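Local coordinates for protein glycoside Hydrolase (Bacteroides uniformis, PDB 5T99) that probably hydrolyses terminal beta-galactosidic linkages of agarose-derived oligosaccharides as a family 2 glycoside hydrolase, binding galacto-isofagomine in its barrel pocket, at residues E113-I118 with A150-P155; S29-W34 with R170-R175; K99-R104 with L174-K179; T154-S159 with V380-H385. All blocks are in the same frame, centred on the assembly; numbering follows the deposited sequence.

Three of the contacts build the sugar-binding domain of this family 2 hydrolase, and the fourth ties that domain to the catalytic barrel. Contact 2 (29-34 with 170-175) and contact 3 (99-104 with 174-179) lie along the same strand, 172-177, with centres about 15 Å apart, and share Leu174 and Arg175. Contact 1 (113-118 with 150-155) belongs to the six-stranded sheet of the same domain, its centre about 15 Å from that of contact 2; its two segments come after the first and before the second segments of both contacts 2 and 3. Contact 4 starts where contact 1 ends, sharing Thr154 and Pro155, so strand 146-153 runs into the loop that meets barrel residues 380-385.

Contact 1. Residues E113-I118 with A150-P155; sequences EAKVWI and AVQLTP
The benzo edge of Trp117 lies against Gln152, with CZ3 3.6 Å from Gln152 CB, which sits in the plane of the ring. With CG turned beside its own backbone N (chi1 -64°), the indole extends edge first toward the neighbouring strand, and CE3 comes 4.2 Å from the small bump of Ala150 CB. On this same face the Lys115 chain runs alongside that of Gln152. On the other face, Val116 and Val151 stand side by side, CG2 to CG2 at 4.0 Å, and the CD2 methyl of Leu153 settles against Ala114 CB at 3.5 Å. Replacing Trp117 by an alanine is likely to open a gap beside Gln152 CB and to cost Trp87 its ring contact. At the end of the pairing, a water accepts from Lys115 NZ at 2.9 Å and also bonds to Thr154 OG1, while Thr154 N donates to Glu113 O. Between them the backbones pair in antiparallel register, Lys115 with Gln152 and Trp117 with Ala150 as hydrogen-bonded pairs. Strand 114-118 lies between 146-153 and 121-126 in a six-stranded antiparallel sheet that, with the four-stranded one, is consistent with the jelly-roll-type beta-sandwich of family 2 sugar-binding domains.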
# COMPACT_ATOMS: atom_id res chain seq x y z
N GLU A 113 -2.28 -12.96 -16.38
CA GLU A 113 -2.42 -13.62 -17.68
C GLU A 113 -3.82 -13.45 -18.22
O GLU A 113 -4.59 -14.42 -18.32
CB GLU A 113 -2.06 -15.09 -17.57
CG GLU A 113 -0.62 -15.33 -17.18
CD GLU A 113 0.23 -15.79 -18.34
OE1 GLU A 113 1.10 -16.65 -18.09
OE2 GLU A 113 0.07 -15.29 -19.48
N ALA A 114 -4.16 -12.21 -18.53
CA ALA A 114 -5.49 -11.88 -19.00
C ALA A 114 -5.62 -12.05 -20.51
O ALA A 114 -4.70 -11.69 -21.26
CB ALA A 114 -5.88 -10.46 -18.59
N LYS A 115 -6.75 -12.61 -20.93
CA LYS A 115 -7.25 -12.48 -22.29
C LYS A 115 -8.64 -11.84 -22.21
O LYS A 115 -9.40 -12.13 -21.28
CB LYS A 115 -7.33 -13.84 -22.96
CG LYS A 115 -5.99 -14.50 -23.23
CD LYS A 115 -6.16 -15.68 -24.18
CE LYS A 115 -4.84 -16.35 -24.52
NZ LYS A 115 -4.37 -17.20 -23.39
N VAL A 116 -8.96 -10.96 -23.17
CA VAL A 116 -10.26 -10.26 -23.17
C VAL A 116 -10.93 -10.33 -24.54
O VAL A 116 -10.27 -10.14 -25.57
CB VAL A 116 -10.13 -8.78 -22.72
CG1 VAL A 116 -11.50 -8.11 -22.66
CG2 VAL A 116 -9.43 -8.69 -21.37
N TRP A 117 -12.24 -10.61 -24.52
CA TRP A 117 -13.07 -10.69 -25.73
C TRP A 117 -14.28 -9.77 -25.62
O TRP A 117 -14.84 -9.62 -24.54
CB TRP A 117 -13.59 -12.12 -25.94
CG TRP A 117 -12.55 -13.17 -26.21
CD1 TRP A 117 -12.12 -13.62 -27.43
CD2 TRP A 117 -11.81 -13.92 -25.23
NE1 TRP A 117 -11.17 -14.59 -27.28
CE2 TRP A 117 -10.96 -14.80 -25.94
CE3 TRP A 117 -11.80 -13.93 -23.83
CZ2 TRP A 117 -10.10 -15.69 -25.28
CZ3 TRP A 117 -10.94 -14.82 -23.18
CH2 TRP A 117 -10.10 -15.68 -23.90
N ILE A 118 -14.69 -9.18 -26.74
CA ILE A 118 -15.97 -8.46 -26.83
C ILE A 118 -16.79 -9.09 -27.98
O ILE A 118 -16.33 -9.15 -29.13
CB ILE A 118 -15.80 -6.91 -26.98
CG1 ILE A 118 -17.16 -6.19 -27.01
CG2 ILE A 118 -15.03 -6.53 -28.23
CD1 ILE A 118 -17.90 -6.21 -25.69
N ALA A 150 -15.99 -10.64 -22.05
CA ALA A 150 -15.46 -11.84 -21.40
C ALA A 150 -13.98 -11.67 -21.09
O ALA A 150 -13.23 -11.25 -21.95
CB ALA A 150 -15.65 -13.06 -22.29
N VAL A 151 -13.59 -12.02 -19.87
CA VAL A 151 -12.20 -11.95 -19.44
C VAL A 151 -11.83 -13.33 -18.92
O VAL A 151 -12.53 -13.89 -18.08
CB VAL A 151 -11.98 -10.90 -18.33
CG1 VAL A 151 -10.54 -10.91 -17.84
CG2 VAL A 151 -12.35 -9.51 -18.82
N GLN A 152 -10.73 -13.88 -19.45
CA GLN A 152 -10.13 -15.10 -18.91
C GLN A 152 -8.77 -14.76 -18.30
O GLN A 152 -7.91 -14.16 -18.95
CB GLN A 152 -9.95 -16.16 -20.00
CG GLN A 152 -9.41 -17.50 -19.50
CD GLN A 152 -8.66 -18.31 -20.56
OE1 GLN A 152 -7.93 -17.76 -21.39
NE2 GLN A 152 -8.82 -19.62 -20.51
N LEU A 153 -8.60 -15.17 -17.05
CA LEU A 153 -7.33 -15.06 -16.36
C LEU A 153 -6.74 -16.46 -16.19
O LEU A 153 -7.44 -17.37 -15.74
CB LEU A 153 -7.56 -14.42 -14.99
CG LEU A 153 -8.21 -13.03 -15.04
CD1 LEU A 153 -8.52 -12.55 -13.63
CD2 LEU A 153 -7.31 -12.02 -15.74
N THR A 154 -5.47 -16.64 -16.54
CA THR A 154 -4.80 -17.93 -16.36
C THR A 154 -3.54 -17.78 -15.51
O THR A 154 -2.43 -18.05 -15.99
CB THR A 154 -4.49 -18.65 -17.71
OG1 THR A 154 -3.78 -17.77 -18.59
CG2 THR A 154 -5.79 -19.08 -18.39
N PRO A 155 -3.70 -17.36 -14.24
CA PRO A 155 -2.52 -17.25 -13.37
C PRO A 155 -1.83 -18.59 -13.17
O PRO A 155 -2.51 -19.61 -12.97
CB PRO A 155 -3.10 -16.73 -12.05
CG PRO A 155 -4.54 -17.13 -12.08
CD PRO A 155 -4.93 -16.99 -13.52
O HOH W 1 -3.64 -15.82 -20.90

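Contact 2. Residues S29-W34 with R170-R175; sequences SFNENW and RNVWLR
Val172 and Phe30 carry most of this contact, joined by backbone and side chain alike. Phe30 N donates to Val172 O at 3.0 Å in a nearly straight bond (174° at the hydrogen), although the donor stands above the carbonyl plane. Val172 O takes a second proton, from a water 2.6 Å away, so two donors grip it; that water also bonds to Ser29 OG and sits over the centre of one face of the Trp173 ring.

Phe30 holds CG anti to its backbone N (chi1 -154°), which carries the ring past Val172 toward Leu174. Val172 CG1 lies at the edge of the ring, near its plane, and packs 4.1 Å from Phe30 CB, while Phe30 CD1 comes 3.8 Å from Leu174 CB. The same methyl, Val172 CG1, stands 4.5 Å from Trp34 CZ2.

Asn31 is the other large contributor, its side-chain amide lying against Val172 and Asn171, the two amide planes 27° apart. An ST turn sets its backbone, Ser29 OG accepting from Asn31 N at 3.3 Å. Trp34 NE1 then closes the bend by donating to Phe30 O at 3.0 Å, with that oxygen in the ring plane, so the indole is fixed against the loop.

The loop leads from short edge strand 28-29, paired with 172-177, to strand 34-38 of the six-stranded sheet. It thus passes from one sheet to the other, with Phe30 packed on Phe92 and Lys90 of strand 86-93 and on Leu149 of strand 146-153, while Val172 backs onto Ile105 and Phe107 of strand 102-107.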
# COMPACT_ATOMS: atom_id res chain seq x y z
N SER A 29 -17.66 3.85 -13.37
CA SER A 29 -17.44 2.49 -12.91
C SER A 29 -18.21 1.47 -13.72
O SER A 29 -19.41 1.62 -13.94
CB SER A 29 -17.83 2.34 -11.44
OG SER A 29 -17.70 0.99 -11.01
N PHE A 30 -17.51 0.43 -14.17
CA PHE A 30 -18.08 -0.69 -14.89
C PHE A 30 -17.98 -1.97 -14.05
O PHE A 30 -18.01 -3.07 -14.59
CB PHE A 30 -17.35 -0.85 -16.23
CG PHE A 30 -18.17 -1.50 -17.32
CD1 PHE A 30 -19.38 -0.94 -17.73
CD2 PHE A 30 -17.72 -2.65 -17.97
CE1 PHE A 30 -20.14 -1.52 -18.75
CE2 PHE A 30 -18.46 -3.24 -18.99
CZ PHE A 30 -19.68 -2.67 -19.38
N ASN A 31 -17.91 -1.81 -12.73
CA ASN A 31 -17.70 -2.92 -11.79
C ASN A 31 -18.93 -3.77 -11.50
O ASN A 31 -18.80 -4.89 -11.01
CB ASN A 31 -17.22 -2.36 -10.43
CG ASN A 31 -15.78 -1.90 -10.45
OD1 ASN A 31 -15.03 -2.14 -11.39
ND2 ASN A 31 -15.37 -1.25 -9.38
N GLU A 32 -20.12 -3.23 -11.77
CA GLU A 32 -21.34 -3.86 -11.29
C GLU A 32 -21.80 -4.93 -12.28
O GLU A 32 -21.62 -4.80 -13.49
CB GLU A 32 -22.45 -2.82 -11.06
CG GLU A 32 -22.25 -1.94 -9.83
CD GLU A 32 -21.06 -0.98 -9.95
OE1 GLU A 32 -20.23 -0.95 -9.02
OE2 GLU A 32 -20.96 -0.27 -10.99
N ASN A 33 -22.38 -6.00 -11.72
CA ASN A 33 -23.13 -7.02 -12.46
C ASN A 33 -22.29 -7.86 -13.42
O ASN A 33 -22.52 -7.87 -14.62
CB ASN A 33 -24.34 -6.40 -13.19
CG ASN A 33 -25.28 -5.66 -12.24
OD1 ASN A 33 -25.70 -6.20 -11.22
ND2 ASN A 33 -25.59 -4.42 -12.57
N TRP A 34 -21.32 -8.58 -12.86
CA TRP A 34 -20.56 -9.58 -13.59
C TRP A 34 -20.97 -10.99 -13.20
O TRP A 34 -21.61 -11.21 -12.16
CB TRP A 34 -19.05 -9.41 -13.34
CG TRP A 34 -18.45 -8.19 -13.93
CD1 TRP A 34 -18.57 -6.91 -13.47
CD2 TRP A 34 -17.59 -8.12 -15.08
NE1 TRP A 34 -17.86 -6.04 -14.27
CE2 TRP A 34 -17.24 -6.76 -15.26
CE3 TRP A 34 -17.09 -9.07 -15.98
CZ2 TRP A 34 -16.42 -6.33 -16.30
CZ3 TRP A 34 -16.27 -8.64 -17.02
CH2 TRP A 34 -15.94 -7.28 -17.17
N ARG A 170 -8.71 -5.12 -9.24
CA ARG A 170 -8.75 -3.65 -9.24
C ARG A 170 -9.93 -3.17 -10.06
O ARG A 170 -10.54 -3.96 -10.80
CB ARG A 170 -7.45 -3.06 -9.81
CG ARG A 170 -6.21 -3.32 -8.96
CD ARG A 170 -5.04 -2.49 -9.47
NE ARG A 170 -3.82 -2.73 -8.69
CZ ARG A 170 -2.58 -2.55 -9.14
NH1 ARG A 170 -2.34 -2.16 -10.39
NH2 ARG A 170 -1.55 -2.82 -8.33
N ASN A 171 -10.24 -1.88 -9.95
CA ASN A 171 -11.44 -1.33 -10.57
C ASN A 171 -11.41 -1.42 -12.09
O ASN A 171 -10.33 -1.53 -12.71
CB ASN A 171 -11.67 0.12 -10.15
CG ASN A 171 -11.88 0.28 -8.65
OD1 ASN A 171 -11.17 1.06 -8.01
ND2 ASN A 171 -12.84 -0.43 -8.10
N VAL A 172 -12.60 -1.39 -12.68
CA VAL A 172 -12.79 -1.42 -14.12
C VAL A 172 -13.60 -0.19 -14.49
O VAL A 172 -14.50 0.20 -13.74
CB VAL A 172 -13.52 -2.72 -14.55
CG1 VAL A 172 -13.70 -2.78 -16.06
CG2 VAL A 172 -12.74 -3.94 -14.07
N TRP A 173 -13.28 0.43 -15.62
CA TRP A 173 -13.87 1.72 -16.00
C TRP A 173 -14.44 1.70 -17.42
O TRP A 173 -13.82 1.17 -18.34
CB TRP A 173 -12.82 2.83 -15.88
CG TRP A 173 -12.25 2.90 -14.52
CD1 TRP A 173 -11.11 2.30 -14.08
CD2 TRP A 173 -12.81 3.56 -13.38
NE1 TRP A 173 -10.92 2.56 -12.75
CE2 TRP A 173 -11.95 3.33 -12.29
CE3 TRP A 173 -13.97 4.32 -13.17
CZ2 TRP A 173 -12.19 3.84 -11.01
CZ3 TRP A 173 -14.22 4.83 -11.90
CH2 TRP A 173 -13.33 4.59 -10.84
N LEU A 174 -15.63 2.28 -17.58
CA LEU A 174 -16.22 2.52 -18.89
C LEU A 174 -15.95 3.97 -19.28
O LEU A 174 -16.22 4.88 -18.50
CB LEU A 174 -17.73 2.27 -18.83
CG LEU A 174 -18.58 2.67 -20.05
CD1 LEU A 174 -18.30 1.74 -21.22
CD2 LEU A 174 -20.06 2.68 -19.67
N ARG A 175 -15.43 4.18 -20.48
CA ARG A 175 -15.10 5.51 -20.99
C ARG A 175 -15.82 5.71 -22.32
O ARG A 175 -15.56 4.99 -23.29
CB ARG A 175 -13.59 5.67 -21.17
CG ARG A 175 -12.86 5.83 -19.84
CD ARG A 175 -11.41 5.36 -19.87
NE ARG A 175 -10.89 5.12 -18.53
CZ ARG A 175 -9.75 4.46 -18.24
NH1 ARG A 175 -8.96 3.98 -19.21
NH2 ARG A 175 -9.40 4.30 -16.96
O HOH W 2 -14.60 1.35 -11.42

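Contact 3. Residues K99-R104 with L174-K179; sequences KDKIVR and LRVDNK. With EDO (1,2-ethanediol), chain M.
Arg104 and Asp177 cross obliquely on one face of the sheet, their guanidinium and carboxylate planes 58° apart. Arg104 NH2 gives a salt bridge to Asp177 OD2 at 2.9 Å; the oxygen lies in the guanidinium plane, but the nitrogen comes from above the carboxylate. A bend at chi3 (-73°) turns the guanidinium back over the neighbouring strand, where the chain of Arg175 lies over one of its faces. A water in the guanidinium plane accepts from Arg104 NE at 2.7 Å and also lies close to Asp177 OD2, between the two side chains. Both arginines also bridge to Glu134, which probably offsets their like charges. On this side too, Ile102 crosses Lys179 at about a right angle, with CD1 4.1 Å from Lys179 CG.

Lys101 packs on Val176, which points to the other face together with Val103. Its chain, bent at chi2, slants over Val176, CG 3.5 Å from Val176 CG1, then runs beside Asn178 until NZ donates to Asn178 OD1 at 3.1 Å. The amide nitrogen of Asn178 is held in turn by Thr281 O. A serine in place of Lys101 would probably leave Asn178 OD1 without this donor and uncover Val176 CG1. Val103 CG1 reaches Leu174 CD1. An ethanediol, probably from the crystallisation liquor, bonds to Asp100 N and Lys101 O.

Antiparallel backbone bonds pair Ile102 with Asp177 and Arg104 with Arg175. Strands 102-107 and 172-177 form the middle of a four-stranded sheet, with 133-136 beyond the former and 28-29 beyond the latter; Tyr181 of the following strand, 180-194, packs on Ile102 and Arg104.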
# COMPACT_ATOMS: atom_id res chain seq x y z
N LYS A 99 -24.01 5.57 -29.14
CA LYS A 99 -24.03 5.56 -30.61
C LYS A 99 -23.02 6.57 -31.17
O LYS A 99 -23.00 7.73 -30.75
CB LYS A 99 -25.45 5.89 -31.11
CG LYS A 99 -25.67 5.94 -32.62
CD LYS A 99 -25.40 4.60 -33.29
CE LYS A 99 -25.65 4.67 -34.79
NZ LYS A 99 -27.08 4.95 -35.13
N ASP A 100 -22.14 6.10 -32.07
CA ASP A 100 -21.10 6.93 -32.73
C ASP A 100 -20.03 7.53 -31.79
O ASP A 100 -19.27 8.40 -32.21
CB ASP A 100 -21.74 8.03 -33.61
CG ASP A 100 -22.54 7.45 -34.78
OD1 ASP A 100 -21.97 6.64 -35.54
OD2 ASP A 100 -23.73 7.82 -34.94
N LYS A 101 -19.97 7.02 -30.56
CA LYS A 101 -18.98 7.41 -29.57
C LYS A 101 -17.81 6.45 -29.62
O LYS A 101 -17.95 5.32 -30.09
CB LYS A 101 -19.58 7.38 -28.16
CG LYS A 101 -20.26 8.65 -27.67
CD LYS A 101 -20.80 9.55 -28.77
CE LYS A 101 -21.69 10.64 -28.21
NZ LYS A 101 -21.96 11.65 -29.28
N ILE A 102 -16.66 6.91 -29.12
CA ILE A 102 -15.53 6.03 -28.85
C ILE A 102 -15.79 5.41 -27.49
O ILE A 102 -16.10 6.12 -26.54
CB ILE A 102 -14.18 6.77 -28.83
CG1 ILE A 102 -13.96 7.60 -30.11
CG2 ILE A 102 -13.03 5.79 -28.61
CD1 ILE A 102 -13.92 6.80 -31.40
N VAL A 103 -15.69 4.09 -27.41
CA VAL A 103 -16.02 3.37 -26.18
C VAL A 103 -14.83 2.48 -25.84
O VAL A 103 -14.38 1.72 -26.68
CB VAL A 103 -17.29 2.52 -26.36
CG1 VAL A 103 -17.65 1.81 -25.05
CG2 VAL A 103 -18.44 3.41 -26.82
N ARG A 104 -14.33 2.61 -24.61
CA ARG A 104 -13.18 1.83 -24.12
C ARG A 104 -13.49 1.30 -22.72
O ARG A 104 -14.26 1.92 -21.98
CB ARG A 104 -11.93 2.70 -24.06
CG ARG A 104 -11.48 3.28 -25.40
CD ARG A 104 -10.45 4.40 -25.20
NE ARG A 104 -11.06 5.63 -24.67
CZ ARG A 104 -10.46 6.52 -23.86
NH1 ARG A 104 -9.21 6.36 -23.43
NH2 ARG A 104 -11.15 7.60 -23.46
N LEU A 174 -15.63 2.28 -17.58
CA LEU A 174 -16.22 2.52 -18.89
C LEU A 174 -15.95 3.97 -19.28
O LEU A 174 -16.22 4.88 -18.50
CB LEU A 174 -17.73 2.27 -18.83
CG LEU A 174 -18.58 2.67 -20.05
CD1 LEU A 174 -18.30 1.74 -21.22
CD2 LEU A 174 -20.06 2.68 -19.67
N ARG A 175 -15.43 4.18 -20.48
CA ARG A 175 -15.10 5.51 -20.99
C ARG A 175 -15.82 5.71 -22.32
O ARG A 175 -15.56 4.99 -23.29
CB ARG A 175 -13.59 5.67 -21.17
CG ARG A 175 -12.86 5.83 -19.84
CD ARG A 175 -11.41 5.36 -19.87
NE ARG A 175 -10.89 5.12 -18.53
CZ ARG A 175 -9.75 4.46 -18.24
NH1 ARG A 175 -8.96 3.98 -19.21
NH2 ARG A 175 -9.40 4.30 -16.96
N VAL A 176 -16.76 6.66 -22.34
CA VAL A 176 -17.53 6.97 -23.52
C VAL A 176 -17.12 8.38 -23.91
O VAL A 176 -17.36 9.33 -23.16
CB VAL A 176 -19.04 6.90 -23.23
CG1 VAL A 176 -19.85 7.36 -24.44
CG2 VAL A 176 -19.42 5.47 -22.84
N ASP A 177 -16.48 8.51 -25.07
CA ASP A 177 -15.99 9.80 -25.55
C ASP A 177 -16.56 10.17 -26.92
O ASP A 177 -16.97 9.29 -27.69
CB ASP A 177 -14.47 9.78 -25.62
CG ASP A 177 -13.83 9.87 -24.25
OD1 ASP A 177 -13.44 10.98 -23.85
OD2 ASP A 177 -13.73 8.83 -23.56
N ASN A 178 -16.59 11.47 -27.22
CA ASN A 178 -16.77 11.96 -28.59
C ASN A 178 -15.47 11.70 -29.35
O ASN A 178 -14.47 11.33 -28.75
CB ASN A 178 -17.12 13.45 -28.61
CG ASN A 178 -18.44 13.74 -27.91
OD1 ASN A 178 -19.48 13.21 -28.30
ND2 ASN A 178 -18.39 14.54 -26.86
N LYS A 179 -15.49 11.91 -30.66
CA LYS A 179 -14.35 11.53 -31.50
C LYS A 179 -13.12 12.48 -31.44
O LYS A 179 -12.07 12.17 -32.03
CB LYS A 179 -14.82 11.32 -32.93
CG LYS A 179 -15.70 10.09 -33.06
CD LYS A 179 -16.15 9.86 -34.50
CE LYS A 179 -17.16 8.73 -34.58
NZ LYS A 179 -17.25 8.17 -35.96
C1 EDO M . -21.20 2.52 -31.49
O1 EDO M . -22.05 3.24 -32.40
C2 EDO M . -19.72 2.66 -31.83
O2 EDO M . -19.35 4.01 -32.15
O HOH W 3 -13.65 6.52 -24.89

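Contact 4. Residues T154-S159 with V380-H385; sequences TPRDLS and VDNGYH
Asn382 is gripped by three successive residues of the facing loop. Its ND2 donates to Asp157 O at 2.8 Å, approaching nearly end-on to the carbonyl, and its backbone N donates to Leu158 O at 2.9 Å from above that carbonyl's plane. Arg156 supplies the third bond, a weak one, from NH1 to Asn382 OD1 at 3.4 Å; the oxygen lies at the edge of the guanidinium, whose plane stands 80° from the amide's. The ND2 bond, with the weaker one at OD1, should limit rotation of the amide, while the backbone bond holds the main chain.

Around these, Ser159 CB packs 3.3 Å from Asn382 O, and Val380 brings CB and CG2 each 3.4 Å from Leu158 O, covering the carbonyl beside its hydrogen bond.

Farther out, each loop is braced from within. Ser159 OG, set between its backbone N and carbonyl carbon (chi1 67°), donates to Arg156 O at 2.8 Å and so curls the first loop. Arg156 itself extends from CG to NE and has its main partner in Glu113, through a salt bridge at NE. On the other side, a type I beta turn from Val380 to Gly383, closed by Gly383 N to Val380 O, presents Asn382 to its partners.

The contact joins two domains: residues 154-159 come from the sugar-binding region and 380-385 from a loop after barrel strand 366-370. The side chain of Val380 is about 10 Å from the bound galacto-isofagomine, so this interdomain seam lies near the ligand pocket, probably the active site, of the family 2 barrel.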
# COMPACT_ATOMS: atom_id res chain seq x y z
N THR A 154 -5.47 -16.64 -16.54
CA THR A 154 -4.80 -17.93 -16.36
C THR A 154 -3.54 -17.78 -15.51
O THR A 154 -2.43 -18.05 -15.99
CB THR A 154 -4.49 -18.65 -17.71
OG1 THR A 154 -3.78 -17.77 -18.59
CG2 THR A 154 -5.79 -19.08 -18.39
N PRO A 155 -3.70 -17.36 -14.24
CA PRO A 155 -2.52 -17.25 -13.37
C PRO A 155 -1.83 -18.59 -13.17
O PRO A 155 -2.51 -19.61 -12.97
CB PRO A 155 -3.10 -16.73 -12.05
CG PRO A 155 -4.54 -17.13 -12.08
CD PRO A 155 -4.93 -16.99 -13.52
N ARG A 156 -0.50 -18.58 -13.24
CA ARG A 156 0.31 -19.78 -13.15
C ARG A 156 0.87 -19.96 -11.76
O ARG A 156 1.07 -19.00 -11.02
CB ARG A 156 1.48 -19.69 -14.13
CG ARG A 156 1.06 -19.53 -15.58
CD ARG A 156 2.27 -19.62 -16.49
NE ARG A 156 1.97 -19.25 -17.87
CZ ARG A 156 2.87 -19.21 -18.86
NH1 ARG A 156 4.14 -19.54 -18.63
NH2 ARG A 156 2.48 -18.85 -20.08
N ASP A 157 1.15 -21.21 -11.39
CA ASP A 157 1.84 -21.49 -10.14
C ASP A 157 3.29 -21.04 -10.33
O ASP A 157 3.78 -20.99 -11.46
CB ASP A 157 1.75 -22.98 -9.73
CG ASP A 157 1.96 -23.19 -8.20
OD1 ASP A 157 2.39 -22.26 -7.47
OD2 ASP A 157 1.69 -24.32 -7.72
N LEU A 158 3.93 -20.69 -9.23
CA LEU A 158 5.34 -20.29 -9.21
C LEU A 158 5.60 -19.00 -10.01
O LEU A 158 6.64 -18.85 -10.65
CB LEU A 158 6.22 -21.46 -9.70
CG LEU A 158 5.91 -22.80 -9.02
CD1 LEU A 158 6.58 -23.96 -9.74
CD2 LEU A 158 6.33 -22.74 -7.55
N SER A 159 4.63 -18.09 -9.94
CA SER A 159 4.69 -16.81 -10.65
C SER A 159 4.85 -15.61 -9.72
O SER A 159 4.89 -14.46 -10.20
CB SER A 159 3.42 -16.65 -11.48
OG SER A 159 2.29 -16.51 -10.64
N VAL A 380 11.64 -16.88 -9.89
CA VAL A 380 10.62 -17.94 -9.87
C VAL A 380 10.33 -18.38 -11.30
O VAL A 380 10.52 -17.59 -12.22
CB VAL A 380 9.33 -17.50 -9.16
CG1 VAL A 380 9.61 -17.23 -7.69
CG2 VAL A 380 8.70 -16.27 -9.81
N ASP A 381 9.86 -19.61 -11.47
CA ASP A 381 9.73 -20.24 -12.81
C ASP A 381 8.84 -19.50 -13.78
O ASP A 381 9.16 -19.43 -14.96
CB ASP A 381 9.22 -21.70 -12.69
CG ASP A 381 10.32 -22.68 -12.30
OD1 ASP A 381 10.00 -23.86 -12.06
OD2 ASP A 381 11.51 -22.30 -12.24
N ASN A 382 7.73 -18.96 -13.29
CA ASN A 382 6.79 -18.21 -14.12
C ASN A 382 6.70 -16.72 -13.74
O ASN A 382 5.63 -16.11 -13.85
CB ASN A 382 5.42 -18.90 -14.07
CG ASN A 382 5.46 -20.30 -14.66
OD1 ASN A 382 5.75 -20.48 -15.84
ND2 ASN A 382 5.16 -21.30 -13.84
N GLY A 383 7.83 -16.15 -13.32
CA GLY A 383 7.94 -14.73 -13.01
C GLY A 383 8.00 -13.84 -14.25
O GLY A 383 7.79 -14.30 -15.39
N TYR A 384 8.30 -12.56 -14.02
CA TYR A 384 8.24 -11.55 -15.09
C TYR A 384 9.26 -11.79 -16.22
O TYR A 384 9.04 -11.33 -17.34
CB TYR A 384 8.36 -10.13 -14.51
CG TYR A 384 8.00 -9.04 -15.50
CD1 TYR A 384 6.69 -8.93 -15.97
CD2 TYR A 384 8.95 -8.15 -15.99
CE1 TYR A 384 6.34 -7.95 -16.90
CE2 TYR A 384 8.60 -7.18 -16.93
CZ TYR A 384 7.29 -7.09 -17.37
OH TYR A 384 6.91 -6.13 -18.28
N HIS A 385 10.34 -12.52 -15.95
CA HIS A 385 11.33 -12.87 -16.99
C HIS A 385 10.74 -13.52 -18.26
O HIS A 385 11.32 -13.41 -19.33
CB HIS A 385 12.43 -13.77 -16.42
CG HIS A 385 12.04 -15.21 -16.33
ND1 HIS A 385 11.37 -15.73 -15.25
CD2 HIS A 385 12.19 -16.23 -17.21
CE1 HIS A 385 11.12 -17.01 -15.46
NE2 HIS A 385 11.62 -17.34 -16.64